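Snaclec convulxin subunit alpha (Crotalus durissus, PDB 1UMR) activates platelets as a snake venom lectin of the snaclec family, by binding to the platelet collagen receptor glycoprotein VI. Local coordinates at residues I18-M23 with E63-V68; H67-L72 with G123-V128; L72-K77 with I101-L106; K77-S82 with S92-L97. All coordinates share one frame; numbering follows the deposited sequence.

Interaction 1 of 4, residues I18-M23 with E63-V68; sequences IFNEEM and ESFSHV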
loop_
_atom_site.group_PDB
_atom_site.type_symbol
_atom_site.label_atom_id
_atom_site.label_comp_id
_atom_site.label_asym_id
_atom_site.label_seq_id
_atom_site.Cartn_x
_atom_site.Cartn_y
_atom_site.Cartn_z
ATOM N N ILE A 18 37.368 -29.374 -30.757
ATOM C CA ILE A 18 37.859 -30.223 -29.693
ATOM C C ILE A 18 39.267 -30.750 -29.968
ATOM O O ILE A 18 39.557 -31.255 -31.031
ATOM C CB ILE A 18 36.877 -31.320 -29.375
ATOM C CG1 ILE A 18 37.440 -32.344 -28.363
ATOM C CG2 ILE A 18 36.246 -31.980 -30.653
ATOM C CD1 ILE A 18 36.306 -33.162 -27.942
ATOM N N PHE A 19 40.182 -30.565 -29.038
ATOM C CA PHE A 19 41.480 -31.238 -29.195
ATOM C C PHE A 19 41.493 -32.583 -28.414
ATOM O O PHE A 19 41.382 -32.595 -27.190
ATOM C CB PHE A 19 42.627 -30.305 -28.794
ATOM C CG PHE A 19 42.799 -29.200 -29.763
ATOM C CD1 PHE A 19 43.685 -29.354 -30.873
ATOM C CD2 PHE A 19 41.932 -28.087 -29.736
ATOM C CE1 PHE A 19 43.786 -28.380 -31.828
ATOM C CE2 PHE A 19 42.091 -27.051 -30.695
ATOM C CZ PHE A 19 42.987 -27.209 -31.778
ATOM N N ASN A 20 41.627 -33.703 -29.114
ATOM C CA ASN A 20 41.803 -34.925 -28.396
ATOM C C ASN A 20 43.196 -35.150 -27.858
ATOM O O ASN A 20 43.895 -35.998 -28.350
ATOM C CB ASN A 20 41.456 -36.010 -29.327
ATOM C CG ASN A 20 39.958 -36.118 -29.541
ATOM O OD1 ASN A 20 39.110 -36.593 -28.642
ATOM N ND2 ASN A 20 39.576 -35.758 -30.785
ATOM N N GLU A 21 43.580 -34.430 -26.824
ATOM C CA GLU A 21 44.903 -34.437 -26.201
ATOM C C GLU A 21 44.585 -34.187 -24.733
ATOM O O GLU A 21 43.672 -33.395 -24.420
ATOM C CB GLU A 21 45.714 -33.206 -26.589
ATOM C CG GLU A 21 47.059 -33.431 -27.228
ATOM C CD GLU A 21 46.995 -32.871 -28.635
ATOM O OE1 GLU A 21 46.660 -33.702 -29.520
ATOM O OE2 GLU A 21 47.205 -31.610 -28.846
ATOM N N GLU A 22 45.332 -34.809 -23.833
ATOM C CA GLU A 22 44.942 -34.789 -22.436
ATOM C C GLU A 22 45.733 -33.708 -21.679
ATOM O O GLU A 22 46.953 -33.746 -21.674
ATOM C CB GLU A 22 45.288 -36.128 -21.858
ATOM C CG GLU A 22 44.183 -37.120 -22.039
ATOM C CD GLU A 22 44.616 -38.553 -21.722
ATOM O OE1 GLU A 22 43.687 -39.347 -21.434
ATOM O OE2 GLU A 22 45.839 -38.884 -21.779
ATOM N N MET A 23 45.049 -32.764 -21.026
ATOM C CA MET A 23 45.740 -31.610 -20.530
ATOM C C MET A 23 44.986 -31.116 -19.354
ATOM O O MET A 23 43.835 -31.418 -19.224
ATOM C CB MET A 23 45.790 -30.518 -21.572
ATOM C CG MET A 23 47.033 -30.619 -22.520
ATOM S SD MET A 23 47.109 -29.186 -23.565
ATOM C CE MET A 23 48.108 -29.684 -24.984
ATOM N N GLU A 63 36.870 -42.109 -29.240
ATOM C CA GLU A 63 36.027 -43.041 -28.502
ATOM C C GLU A 63 36.434 -43.351 -26.996
ATOM O O GLU A 63 35.575 -43.705 -26.191
ATOM C CB GLU A 63 35.970 -44.389 -29.289
ATOM C CG GLU A 63 34.653 -44.725 -30.021
ATOM C CD GLU A 63 35.041 -45.838 -31.067
ATOM O OE1 GLU A 63 35.985 -46.645 -30.998
ATOM O OE2 GLU A 63 34.964 -45.433 -32.476
ATOM N N SER A 64 37.715 -43.245 -26.619
ATOM C CA SER A 64 38.129 -43.587 -25.254
ATOM C C SER A 64 38.278 -42.424 -24.261
ATOM O O SER A 64 38.831 -42.607 -23.150
ATOM C CB SER A 64 39.470 -44.275 -25.304
ATOM O OG SER A 64 40.464 -43.295 -25.470
ATOM N N PHE A 65 37.887 -41.224 -24.709
ATOM C CA PHE A 65 37.803 -40.062 -23.852
ATOM C C PHE A 65 36.311 -39.864 -23.644
ATOM O O PHE A 65 35.471 -40.239 -24.504
ATOM C CB PHE A 65 38.465 -38.797 -24.484
ATOM C CG PHE A 65 40.001 -38.923 -24.760
ATOM C CD1 PHE A 65 40.549 -38.470 -25.998
ATOM C CD2 PHE A 65 40.873 -39.451 -23.800
ATOM C CE1 PHE A 65 41.954 -38.559 -26.278
ATOM C CE2 PHE A 65 42.281 -39.582 -24.075
ATOM C CZ PHE A 65 42.837 -39.112 -25.319
ATOM N N SER A 66 35.960 -39.309 -22.489
ATOM C CA SER A 66 34.563 -38.987 -22.242
ATOM C C SER A 66 34.345 -37.728 -21.343
ATOM O O SER A 66 33.230 -37.407 -20.922
ATOM C CB SER A 66 33.899 -40.217 -21.626
ATOM O OG SER A 66 34.579 -40.493 -20.423
ATOM N N HIS A 67 35.397 -36.969 -21.099
ATOM C CA HIS A 67 35.243 -35.716 -20.377
ATOM C C HIS A 67 35.907 -34.581 -21.223
ATOM O O HIS A 67 36.980 -34.790 -21.835
ATOM C CB HIS A 67 35.977 -35.887 -19.030
ATOM C CG HIS A 67 35.250 -36.752 -18.061
ATOM N ND1 HIS A 67 35.637 -36.884 -16.757
ATOM C CD2 HIS A 67 34.141 -37.515 -18.210
ATOM C CE1 HIS A 67 34.775 -37.659 -16.124
ATOM N NE2 HIS A 67 33.863 -38.068 -16.991
ATOM N N VAL A 68 35.302 -33.392 -21.278
ATOM C CA VAL A 68 35.931 -32.274 -22.044
ATOM C C VAL A 68 35.956 -31.009 -21.208
ATOM O O VAL A 68 34.923 -30.572 -20.656
ATOM C CB VAL A 68 35.240 -32.021 -23.418
ATOM C CG1 VAL A 68 36.102 -31.132 -24.319
ATOM C CG2 VAL A 68 35.111 -33.314 -24.158
#
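Phe65 lays its ring between Asn20 and Glu22 and supplies most of what 63-68 contributes to the contact with 18-23. The bond from CA to CB points toward 18-23, and from CB the ring hangs with CG anti to the carbonyl carbon (chi1 -62°); its two sides then meet different partners. On one side Phe65 CD1 lies 3.5 Å from Asn20 OD1, which comes in at the ring edge, close to the ring plane; the amide itself is nearly parallel to the ring, the planes 16° apart. One atom further, Phe65 CE1 approaches Asn20 CB at 4.0 Å and the carbonyl of the same residue. On the other side Phe65 CE2 is 3.0 Å from Glu22 OE1 and 3.7 Å from Glu22 CG, so that the extended glutamate runs obliquely past the ring, its carboxylate turned 52° to it. At the far end, Phe65 CZ has the carboxylate carbon Glu22 CD as a more distant neighbour.

In this C-type lectin domain the two segments flank, along the sequence, both helices, 25-35 and 47-60, and an inverse gamma turn is centred on Asn20. The Asn20 amide is held by the end of helix 47-60 and the residues just after it: OD1 accepts from Glu62 N, while ND2 donates to Asn60 O.

Deeper in, the contact becomes purely apolar. Ile18 CD1 reaches Val68 CG2 at 4.0 Å, the two side chains crossing at about a right angle, and Val57 of helix 47-60 touches both.

Interaction 2 of 4, residues H67-L72 with G123-V128; sequences HVSIGL and GKIPFV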
loop_
_atom_site.group_PDB
_atom_site.type_symbol
_atom_site.label_atom_id
_atom_site.label_comp_id
_atom_site.label_asym_id
_atom_site.label_seq_id
_atom_site.Cartn_x
_atom_site.Cartn_y
_atom_site.Cartn_z
ATOM N N HIS A 67 35.397 -36.969 -21.099
ATOM C CA HIS A 67 35.243 -35.716 -20.377
ATOM C C HIS A 67 35.907 -34.581 -21.223
ATOM O O HIS A 67 36.980 -34.790 -21.835
ATOM C CB HIS A 67 35.977 -35.887 -19.030
ATOM C CG HIS A 67 35.250 -36.752 -18.061
ATOM N ND1 HIS A 67 35.637 -36.884 -16.757
ATOM C CD2 HIS A 67 34.141 -37.515 -18.210
ATOM C CE1 HIS A 67 34.775 -37.659 -16.124
ATOM N NE2 HIS A 67 33.863 -38.068 -16.991
ATOM N N VAL A 68 35.302 -33.392 -21.278
ATOM C CA VAL A 68 35.931 -32.274 -22.044
ATOM C C VAL A 68 35.956 -31.009 -21.208
ATOM O O VAL A 68 34.923 -30.572 -20.656
ATOM C CB VAL A 68 35.240 -32.021 -23.418
ATOM C CG1 VAL A 68 36.102 -31.132 -24.319
ATOM C CG2 VAL A 68 35.111 -33.314 -24.158
ATOM N N SER A 69 37.130 -30.436 -21.073
ATOM C CA SER A 69 37.232 -29.165 -20.305
ATOM C C SER A 69 36.430 -28.007 -21.005
ATOM O O SER A 69 36.480 -27.871 -22.219
ATOM C CB SER A 69 38.693 -28.758 -20.159
ATOM O OG SER A 69 39.349 -29.374 -19.043
ATOM N N ILE A 70 35.704 -27.184 -20.249
ATOM C CA ILE A 70 35.266 -25.884 -20.758
ATOM C C ILE A 70 35.835 -24.732 -19.823
ATOM O O ILE A 70 36.608 -24.973 -18.854
ATOM C CB ILE A 70 33.848 -25.824 -20.866
ATOM C CG1 ILE A 70 33.311 -25.787 -19.448
ATOM C CG2 ILE A 70 33.323 -27.040 -21.684
ATOM C CD1 ILE A 70 31.889 -25.967 -19.305
ATOM N N GLY A 71 35.540 -23.485 -20.164
ATOM C CA GLY A 71 36.366 -22.348 -19.751
ATOM C C GLY A 71 35.853 -21.715 -18.446
ATOM O O GLY A 71 36.210 -20.566 -18.115
ATOM N N LEU A 72 35.040 -22.433 -17.663
ATOM C CA LEU A 72 34.540 -21.805 -16.429
ATOM C C LEU A 72 35.385 -22.171 -15.276
ATOM O O LEU A 72 35.675 -23.394 -14.985
ATOM C CB LEU A 72 33.120 -22.247 -16.147
ATOM C CG LEU A 72 31.944 -21.365 -16.422
ATOM C CD1 LEU A 72 30.627 -22.146 -15.937
ATOM C CD2 LEU A 72 31.986 -19.927 -15.770
ATOM N N GLY A 123 42.999 -32.543 -13.293
ATOM C CA GLY A 123 42.797 -33.651 -14.219
ATOM C C GLY A 123 43.287 -33.351 -15.641
ATOM O O GLY A 123 43.183 -32.224 -16.121
ATOM N N LYS A 124 43.789 -34.369 -16.328
ATOM C CA LYS A 124 44.269 -34.245 -17.713
ATOM C C LYS A 124 43.252 -34.781 -18.769
ATOM O O LYS A 124 43.100 -35.987 -18.960
ATOM C CB LYS A 124 45.703 -34.810 -17.864
ATOM C CG LYS A 124 46.704 -34.175 -16.826
ATOM C CD LYS A 124 48.119 -34.883 -16.730
ATOM C CE LYS A 124 49.322 -33.981 -17.189
ATOM N NZ LYS A 124 49.534 -32.549 -16.574
ATOM N N ILE A 125 42.500 -33.868 -19.405
ATOM C CA ILE A 125 41.501 -34.320 -20.336
ATOM C C ILE A 125 41.536 -33.515 -21.671
ATOM O O ILE A 125 42.250 -32.499 -21.794
ATOM C CB ILE A 125 40.112 -34.308 -19.726
ATOM C CG1 ILE A 125 39.843 -32.949 -19.056
ATOM C CG2 ILE A 125 39.941 -35.422 -18.679
ATOM C CD1 ILE A 125 38.393 -32.760 -18.660
ATOM N N PRO A 126 40.818 -34.040 -22.685
ATOM C CA PRO A 126 40.613 -33.297 -23.920
ATOM C C PRO A 126 39.830 -32.033 -23.548
ATOM O O PRO A 126 39.366 -31.909 -22.393
ATOM C CB PRO A 126 39.830 -34.263 -24.839
ATOM C CG PRO A 126 39.323 -35.364 -23.933
ATOM C CD PRO A 126 40.164 -35.363 -22.705
ATOM N N PHE A 127 39.720 -31.108 -24.508
ATOM C CA PHE A 127 39.172 -29.810 -24.248
ATOM C C PHE A 127 38.737 -29.202 -25.562
ATOM O O PHE A 127 39.217 -29.667 -26.657
ATOM C CB PHE A 127 40.243 -28.979 -23.592
ATOM C CG PHE A 127 41.470 -28.886 -24.376
ATOM C CD1 PHE A 127 42.458 -29.813 -24.223
ATOM C CD2 PHE A 127 41.678 -27.842 -25.270
ATOM C CE1 PHE A 127 43.672 -29.732 -24.939
ATOM C CE2 PHE A 127 42.900 -27.758 -25.949
ATOM C CZ PHE A 127 43.905 -28.751 -25.766
ATOM N N VAL A 128 37.819 -28.214 -25.468
ATOM C CA VAL A 128 37.345 -27.488 -26.634
ATOM C C VAL A 128 37.867 -26.093 -26.661
ATOM O O VAL A 128 37.857 -25.454 -25.633
ATOM C CB VAL A 128 35.785 -27.514 -26.686
ATOM C CG1 VAL A 128 35.173 -26.695 -27.907
ATOM C CG2 VAL A 128 35.343 -28.926 -26.794
#
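Ser69 and Phe127 form a single beta bridge at which strand 67-69 meets strand 125-128, their directions 53° apart. In the C-type lectin fold such a crossing ties together two antiparallel sheets, here the one containing 14-20 and 125-131 and the one containing 67-74 and 104-108. The backbones come close enough at the bridge for one nearly straight hydrogen bond: Ser69 N donates to Pro126 O over 3.0 Å, with 170° at the hydrogen, the donor tilted somewhat from the carbonyl plane. The same oxygen also receives a CA-H...O contact from Val68, so two donors of unequal strength share it.

Packing is tightest on the buried side. Val68 CG1 sits 3.3 Å from Phe127 CA and 3.4 Å from Val128 CG2 where the strands cross, while Met56 and Val57 of helix 47-60 also touch Val128. The buried proline ring lies against a backbone carbonyl, with Pro126 CG 3.2 Å from His67 O. Of its side chain Phe127 brings CB to this contact, 3.8 Å from Ser69 CB; its ring swings off towards Ala28 and Cys32 of helix 25-35.

Toward solvent the fit relaxes. His67 touches Ile125 through CB, 4.0 Å from Ile125 CD1, and its imidazole leads away from the other segment. Ile125, only partly buried, holds CG1 between the backbone N and the carbonyl carbon (chi1 50°), which carries CD1 back over the bridge, 3.5 Å from Ser69 OG.

Interaction 3 of 4, residues L72-K77 with I101-L106; sequences LRVQNK and ITKCSL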
loop_
_atom_site.group_PDB
_atom_site.type_symbol
_atom_site.label_atom_id
_atom_site.label_comp_id
_atom_site.label_asym_id
_atom_site.label_seq_id
_atom_site.Cartn_x
_atom_site.Cartn_y
_atom_site.Cartn_z
ATOM N N LEU A 72 35.040 -22.433 -17.663
ATOM C CA LEU A 72 34.540 -21.805 -16.429
ATOM C C LEU A 72 35.385 -22.171 -15.276
ATOM O O LEU A 72 35.675 -23.394 -14.985
ATOM C CB LEU A 72 33.120 -22.247 -16.147
ATOM C CG LEU A 72 31.944 -21.365 -16.422
ATOM C CD1 LEU A 72 30.627 -22.146 -15.937
ATOM C CD2 LEU A 72 31.986 -19.927 -15.770
ATOM N N ARG A 73 35.743 -21.167 -14.507
ATOM C CA ARG A 73 36.641 -21.526 -13.388
ATOM C C ARG A 73 36.289 -20.633 -12.204
ATOM O O ARG A 73 35.872 -19.468 -12.418
ATOM C CB ARG A 73 38.131 -21.461 -13.829
ATOM C CG ARG A 73 39.248 -21.334 -12.675
ATOM C CD ARG A 73 40.769 -21.591 -13.111
ATOM N NE ARG A 73 41.591 -22.030 -11.946
ATOM C CZ ARG A 73 42.774 -22.805 -11.850
ATOM N NH1 ARG A 73 43.507 -23.299 -12.873
ATOM N NH2 ARG A 73 43.218 -23.099 -10.603
ATOM N N VAL A 74 36.439 -21.157 -10.971
ATOM C CA VAL A 74 36.270 -20.351 -9.737
ATOM C C VAL A 74 37.368 -19.261 -9.592
ATOM O O VAL A 74 38.548 -19.541 -9.781
ATOM C CB VAL A 74 36.364 -21.276 -8.485
ATOM C CG1 VAL A 74 36.307 -20.456 -7.138
ATOM C CG2 VAL A 74 35.281 -22.405 -8.516
ATOM N N GLN A 75 37.027 -18.031 -9.227
ATOM C CA GLN A 75 38.068 -16.987 -9.151
ATOM C C GLN A 75 38.626 -16.936 -7.708
ATOM O O GLN A 75 39.691 -16.417 -7.445
ATOM C CB GLN A 75 37.522 -15.576 -9.571
ATOM C CG GLN A 75 36.946 -15.525 -11.018
ATOM C CD GLN A 75 38.079 -15.936 -12.044
ATOM O OE1 GLN A 75 39.031 -15.187 -12.220
ATOM N NE2 GLN A 75 37.986 -17.158 -12.630
ATOM N N ASN A 76 37.853 -17.392 -6.770
ATOM C CA ASN A 76 38.184 -17.190 -5.337
ATOM C C ASN A 76 39.475 -17.874 -5.033
ATOM O O ASN A 76 39.747 -18.978 -5.532
ATOM C CB ASN A 76 37.143 -17.857 -4.475
ATOM C CG ASN A 76 35.762 -17.438 -4.809
ATOM O OD1 ASN A 76 34.989 -16.929 -3.946
ATOM N ND2 ASN A 76 35.362 -17.743 -5.989
ATOM N N LYS A 77 40.231 -17.273 -4.119
ATOM C CA LYS A 77 41.571 -17.703 -3.797
ATOM C C LYS A 77 41.557 -18.750 -2.668
ATOM O O LYS A 77 42.389 -19.601 -2.682
ATOM C CB LYS A 77 42.363 -16.480 -3.459
ATOM C CG LYS A 77 42.490 -15.548 -4.681
ATOM C CD LYS A 77 43.266 -14.274 -4.361
ATOM C CE LYS A 77 43.704 -13.531 -5.612
ATOM N NZ LYS A 77 44.311 -12.264 -5.159
ATOM N N ILE A 101 39.212 -30.244 -3.933
ATOM C CA ILE A 101 39.044 -28.897 -4.479
ATOM C C ILE A 101 38.716 -28.945 -5.943
ATOM O O ILE A 101 39.600 -29.355 -6.734
ATOM C CB ILE A 101 40.291 -28.026 -4.198
ATOM C CG1 ILE A 101 40.475 -27.835 -2.675
ATOM C CG2 ILE A 101 40.264 -26.633 -4.941
ATOM C CD1 ILE A 101 41.955 -27.181 -2.426
ATOM N N THR A 102 37.474 -28.518 -6.306
ATOM C CA THR A 102 36.968 -28.732 -7.675
ATOM C C THR A 102 36.563 -27.383 -8.205
ATOM O O THR A 102 35.375 -27.014 -8.119
ATOM C CB THR A 102 35.746 -29.710 -7.745
ATOM O OG1 THR A 102 34.715 -29.399 -6.752
ATOM C CG2 THR A 102 36.176 -31.219 -7.369
ATOM N N LYS A 103 37.564 -26.657 -8.712
ATOM C CA LYS A 103 37.425 -25.264 -9.135
ATOM C C LYS A 103 37.324 -25.036 -10.699
ATOM O O LYS A 103 37.086 -23.907 -11.177
ATOM C CB LYS A 103 38.618 -24.474 -8.612
ATOM C CG LYS A 103 38.545 -24.058 -7.168
ATOM C CD LYS A 103 39.890 -23.268 -6.773
ATOM C CE LYS A 103 39.663 -22.492 -5.405
ATOM N NZ LYS A 103 40.953 -21.698 -5.188
ATOM N N CYS A 104 37.543 -26.108 -11.455
ATOM C CA CYS A 104 37.341 -26.102 -12.895
ATOM C C CYS A 104 35.997 -26.697 -13.344
ATOM O O CYS A 104 35.066 -26.969 -12.515
ATOM C CB CYS A 104 38.555 -26.770 -13.550
ATOM S SG CYS A 104 39.800 -25.553 -13.371
ATOM N N SER A 105 35.833 -26.883 -14.662
ATOM C CA SER A 105 34.563 -27.455 -15.156
ATOM C C SER A 105 34.686 -28.202 -16.458
ATOM O O SER A 105 35.689 -28.114 -17.166
ATOM C CB SER A 105 33.496 -26.414 -15.280
ATOM O OG SER A 105 34.023 -25.514 -16.210
ATOM N N LEU A 106 33.671 -29.027 -16.723
ATOM C CA LEU A 106 33.790 -30.007 -17.757
ATOM C C LEU A 106 32.439 -30.463 -18.339
ATOM O O LEU A 106 31.368 -30.141 -17.783
ATOM C CB LEU A 106 34.652 -31.153 -17.224
ATOM C CG LEU A 106 34.262 -32.501 -16.606
ATOM C CD1 LEU A 106 35.349 -32.900 -15.677
ATOM C CD2 LEU A 106 32.972 -32.561 -15.933
#
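Three hydrogen bonds join 72-77 to 101-106, and Lys103 takes part in two of them. Its backbone oxygen accepts from Val74 N at 2.8 Å, in the carbonyl plane and nearly straight (166°); the same oxygen also takes a CA-H...O contact from Arg73. Its ammonium nitrogen NZ donates to Asn76 O over 3.0 Å and has a second acceptor in Glu78 O, so this cation is held by the backbone of the loop beyond the strand. Ser105 OG gives the third bond, meeting Leu72 O on a lone pair at 3.0 Å. Within the first segment Gln75 NE2 reaches Arg73 O from above the carbonyl plane.

Apolar contact follows the lysine stem. Extended beyond CG, Lys103 lies alongside Val74, its CG 3.8 Å from Val74 CB, while Val74 CG2 leans against the Lys103 backbone.

Sulfur contact is looser: Cys104 SG, in the disulfide with Cys121, is 4.1 Å from Arg73 CD and lies over one face of the guanidinium. The arginine has a long, weak ion pair with Glu26.

Lys103 and Cys104 both face Ala119 in a classic beta bulge. Antiparallel strands 72-74 and 104-106 belong to the sheet from which the long loop of the C-type lectin fold departs, and beyond 72-74 this sheet runs on into a strand of another chain, consistent with the loop-swapped dimers of snaclecs.

Interaction 4 of 4, residues K77-S82 with S92-L97; sequences KEKQCS and SYDNLL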
loop_
_atom_site.group_PDB
_atom_site.type_symbol
_atom_site.label_atom_id
_atom_site.label_comp_id
_atom_site.label_asym_id
_atom_site.label_seq_id
_atom_site.Cartn_x
_atom_site.Cartn_y
_atom_site.Cartn_z
ATOM N N LYS A 77 40.231 -17.273 -4.119
ATOM C CA LYS A 77 41.571 -17.703 -3.797
ATOM C C LYS A 77 41.557 -18.750 -2.668
ATOM O O LYS A 77 42.389 -19.601 -2.682
ATOM C CB LYS A 77 42.363 -16.480 -3.459
ATOM C CG LYS A 77 42.490 -15.548 -4.681
ATOM C CD LYS A 77 43.266 -14.274 -4.361
ATOM C CE LYS A 77 43.704 -13.531 -5.612
ATOM N NZ LYS A 77 44.311 -12.264 -5.159
ATOM N N GLU A 78 40.559 -18.702 -1.765
ATOM C CA GLU A 78 40.312 -19.670 -0.709
ATOM C C GLU A 78 40.056 -21.042 -1.353
ATOM O O GLU A 78 39.635 -21.110 -2.482
ATOM C CB GLU A 78 39.037 -19.276 0.111
ATOM C CG GLU A 78 38.843 -17.781 0.421
ATOM C CD GLU A 78 38.035 -17.062 -0.684
ATOM O OE1 GLU A 78 38.691 -16.455 -1.537
ATOM O OE2 GLU A 78 36.749 -17.098 -0.740
ATOM N N LYS A 79 40.232 -22.103 -0.568
ATOM C CA LYS A 79 40.070 -23.513 -0.928
ATOM C C LYS A 79 38.728 -23.891 -1.381
ATOM O O LYS A 79 38.596 -24.673 -2.318
ATOM C CB LYS A 79 40.468 -24.448 0.243
ATOM C CG LYS A 79 42.007 -24.661 0.441
ATOM C CD LYS A 79 42.397 -25.448 1.675
ATOM C CE LYS A 79 43.906 -25.582 1.672
ATOM N NZ LYS A 79 44.403 -25.537 3.035
ATOM N N GLN A 80 37.713 -23.335 -0.746
ATOM C CA GLN A 80 36.352 -23.598 -1.166
ATOM C C GLN A 80 35.704 -22.288 -0.814
ATOM O O GLN A 80 36.432 -21.417 -0.353
ATOM C CB GLN A 80 35.749 -24.829 -0.455
ATOM C CG GLN A 80 35.597 -24.855 1.113
ATOM C CD GLN A 80 34.748 -23.737 1.633
ATOM O OE1 GLN A 80 33.610 -23.598 1.229
ATOM N NE2 GLN A 80 35.348 -22.847 2.420
ATOM N N CYS A 81 34.387 -22.109 -1.023
ATOM C CA CYS A 81 33.859 -20.753 -1.185
ATOM C C CYS A 81 32.823 -20.425 -0.156
ATOM O O CYS A 81 32.262 -19.318 -0.192
ATOM C CB CYS A 81 33.188 -20.519 -2.565
ATOM S SG CYS A 81 34.335 -20.686 -3.897
ATOM N N SER A 82 32.595 -21.325 0.772
ATOM C CA SER A 82 31.844 -20.910 1.990
ATOM C C SER A 82 32.731 -20.067 2.894
ATOM O O SER A 82 33.732 -20.557 3.414
ATOM C CB SER A 82 31.327 -22.128 2.768
ATOM O OG SER A 82 30.273 -21.709 3.646
ATOM N N SER A 92 38.167 -19.144 8.397
ATOM C CA SER A 92 39.471 -18.430 8.435
ATOM C C SER A 92 40.569 -19.480 8.586
ATOM O O SER A 92 41.721 -19.181 8.537
ATOM C CB SER A 92 39.507 -17.578 9.699
ATOM O OG SER A 92 38.907 -18.261 10.868
ATOM N N TYR A 93 40.174 -20.709 8.802
ATOM C CA TYR A 93 41.014 -21.821 8.893
ATOM C C TYR A 93 40.328 -22.909 7.976
ATOM O O TYR A 93 39.120 -23.052 7.986
ATOM C CB TYR A 93 40.976 -22.322 10.361
ATOM C CG TYR A 93 41.735 -23.607 10.606
ATOM C CD1 TYR A 93 41.115 -24.842 10.439
ATOM C CD2 TYR A 93 43.085 -23.589 11.000
ATOM C CE1 TYR A 93 41.847 -26.072 10.606
ATOM C CE2 TYR A 93 43.834 -24.798 11.228
ATOM C CZ TYR A 93 43.216 -26.003 11.028
ATOM O OH TYR A 93 43.972 -27.130 11.211
ATOM N N ASP A 94 41.069 -23.785 7.311
ATOM C CA ASP A 94 40.429 -24.611 6.286
ATOM C C ASP A 94 41.347 -25.725 5.813
ATOM O O ASP A 94 42.417 -25.442 5.257
ATOM C CB ASP A 94 40.099 -23.748 5.028
ATOM C CG ASP A 94 39.282 -24.516 4.025
ATOM O OD1 ASP A 94 39.262 -25.783 4.048
ATOM O OD2 ASP A 94 38.545 -23.905 3.222
ATOM N N ASN A 95 40.910 -26.974 5.993
ATOM C CA ASN A 95 41.814 -28.118 5.902
ATOM C C ASN A 95 41.271 -29.021 4.845
ATOM O O ASN A 95 41.495 -30.266 4.924
ATOM C CB ASN A 95 41.731 -28.976 7.162
ATOM C CG ASN A 95 42.847 -28.725 8.133
ATOM O OD1 ASN A 95 43.540 -27.706 8.048
ATOM N ND2 ASN A 95 42.939 -29.586 9.184
ATOM N N LEU A 96 40.455 -28.458 3.957
ATOM C CA LEU A 96 39.932 -29.211 2.788
ATOM C C LEU A 96 41.121 -29.692 1.906
ATOM O O LEU A 96 42.017 -28.901 1.608
ATOM C CB LEU A 96 39.063 -28.338 1.900
ATOM C CG LEU A 96 38.408 -29.040 0.720
ATOM C CD1 LEU A 96 37.463 -30.084 1.284
ATOM C CD2 LEU A 96 37.596 -27.980 -0.155
ATOM N N LEU A 97 41.101 -30.980 1.539
ATOM C CA LEU A 97 42.157 -31.690 0.770
ATOM C C LEU A 97 42.196 -31.255 -0.676
ATOM O O LEU A 97 41.120 -31.069 -1.330
ATOM C CB LEU A 97 41.841 -33.203 0.815
ATOM C CG LEU A 97 42.239 -34.090 2.021
ATOM C CD1 LEU A 97 41.689 -35.509 1.942
ATOM C CD2 LEU A 97 43.784 -34.062 2.353
#
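Lys79 and Asp94 make the main polar link between 77-82 and 92-97: Lys79 NZ donates to the backbone oxygen Asp94 O at 3.0 Å. Both segments belong to the long loop of the C-type lectin fold, which here extends far from the chain centre to meet another subunit, consistent with the loop swap of snaclec heterodimers; Cys81 forms an interchain disulfide with subunit beta. The Asp94 carboxylate is not in contact with the ammonium, its OD1 lying 5.2 Å from Lys79 NZ. Instead OD1 turns back on its own segment and accepts from Leu96 N at 2.9 Å, forming an Asx turn that fixes the carboxylate.

That leaves OD2 facing the other segment. Gln80 NE2 points to Asp94 OD2 in a weak bond of 3.5 Å, the amide and carboxylate planes 42° apart. The amide is steered mainly from its own side, since NE2 also donates to Ser82 O at 3.0 Å, with the acceptor in the amide plane. This geometry follows from a folded side chain: CG sits between the backbone N and carbonyl carbon (chi1 61°), and the chain bends again at chi2.

Outside these bonds the contact is packing. The aliphatic stem of Lys79 passes over the carboxylate, with CB 3.6 Å from Asp94 OD2. Ile101 touches both Lys79 and Leu96, and Leu96 meets Gln80 at about a right angle, its CD2 3.7 Å from Gln80 CB.

In the fold
The four contacts run from the lectin core out along the long loop. Interactions 1 and 2 have centres 7 Å apart and share His67 and Val68; strands 14-20 and 125-131 join them directly, with Phe19 N 2.7 Å from Phe127 O. Interaction 3 lies 12 Å from interaction 2, centre to centre, and continues strand 67-74 through Leu72, while Ile70 N approaches Ser105 O at 3.2 Å. The centre of interaction 4 is 13 Å from that of interaction 3, with Lys77 common to both, and 30 Å from that of interaction 1. Interactions 3 and 4, and interaction 2 at its Ile70-Leu72 end, lie against another subunit; interaction 1 touches none.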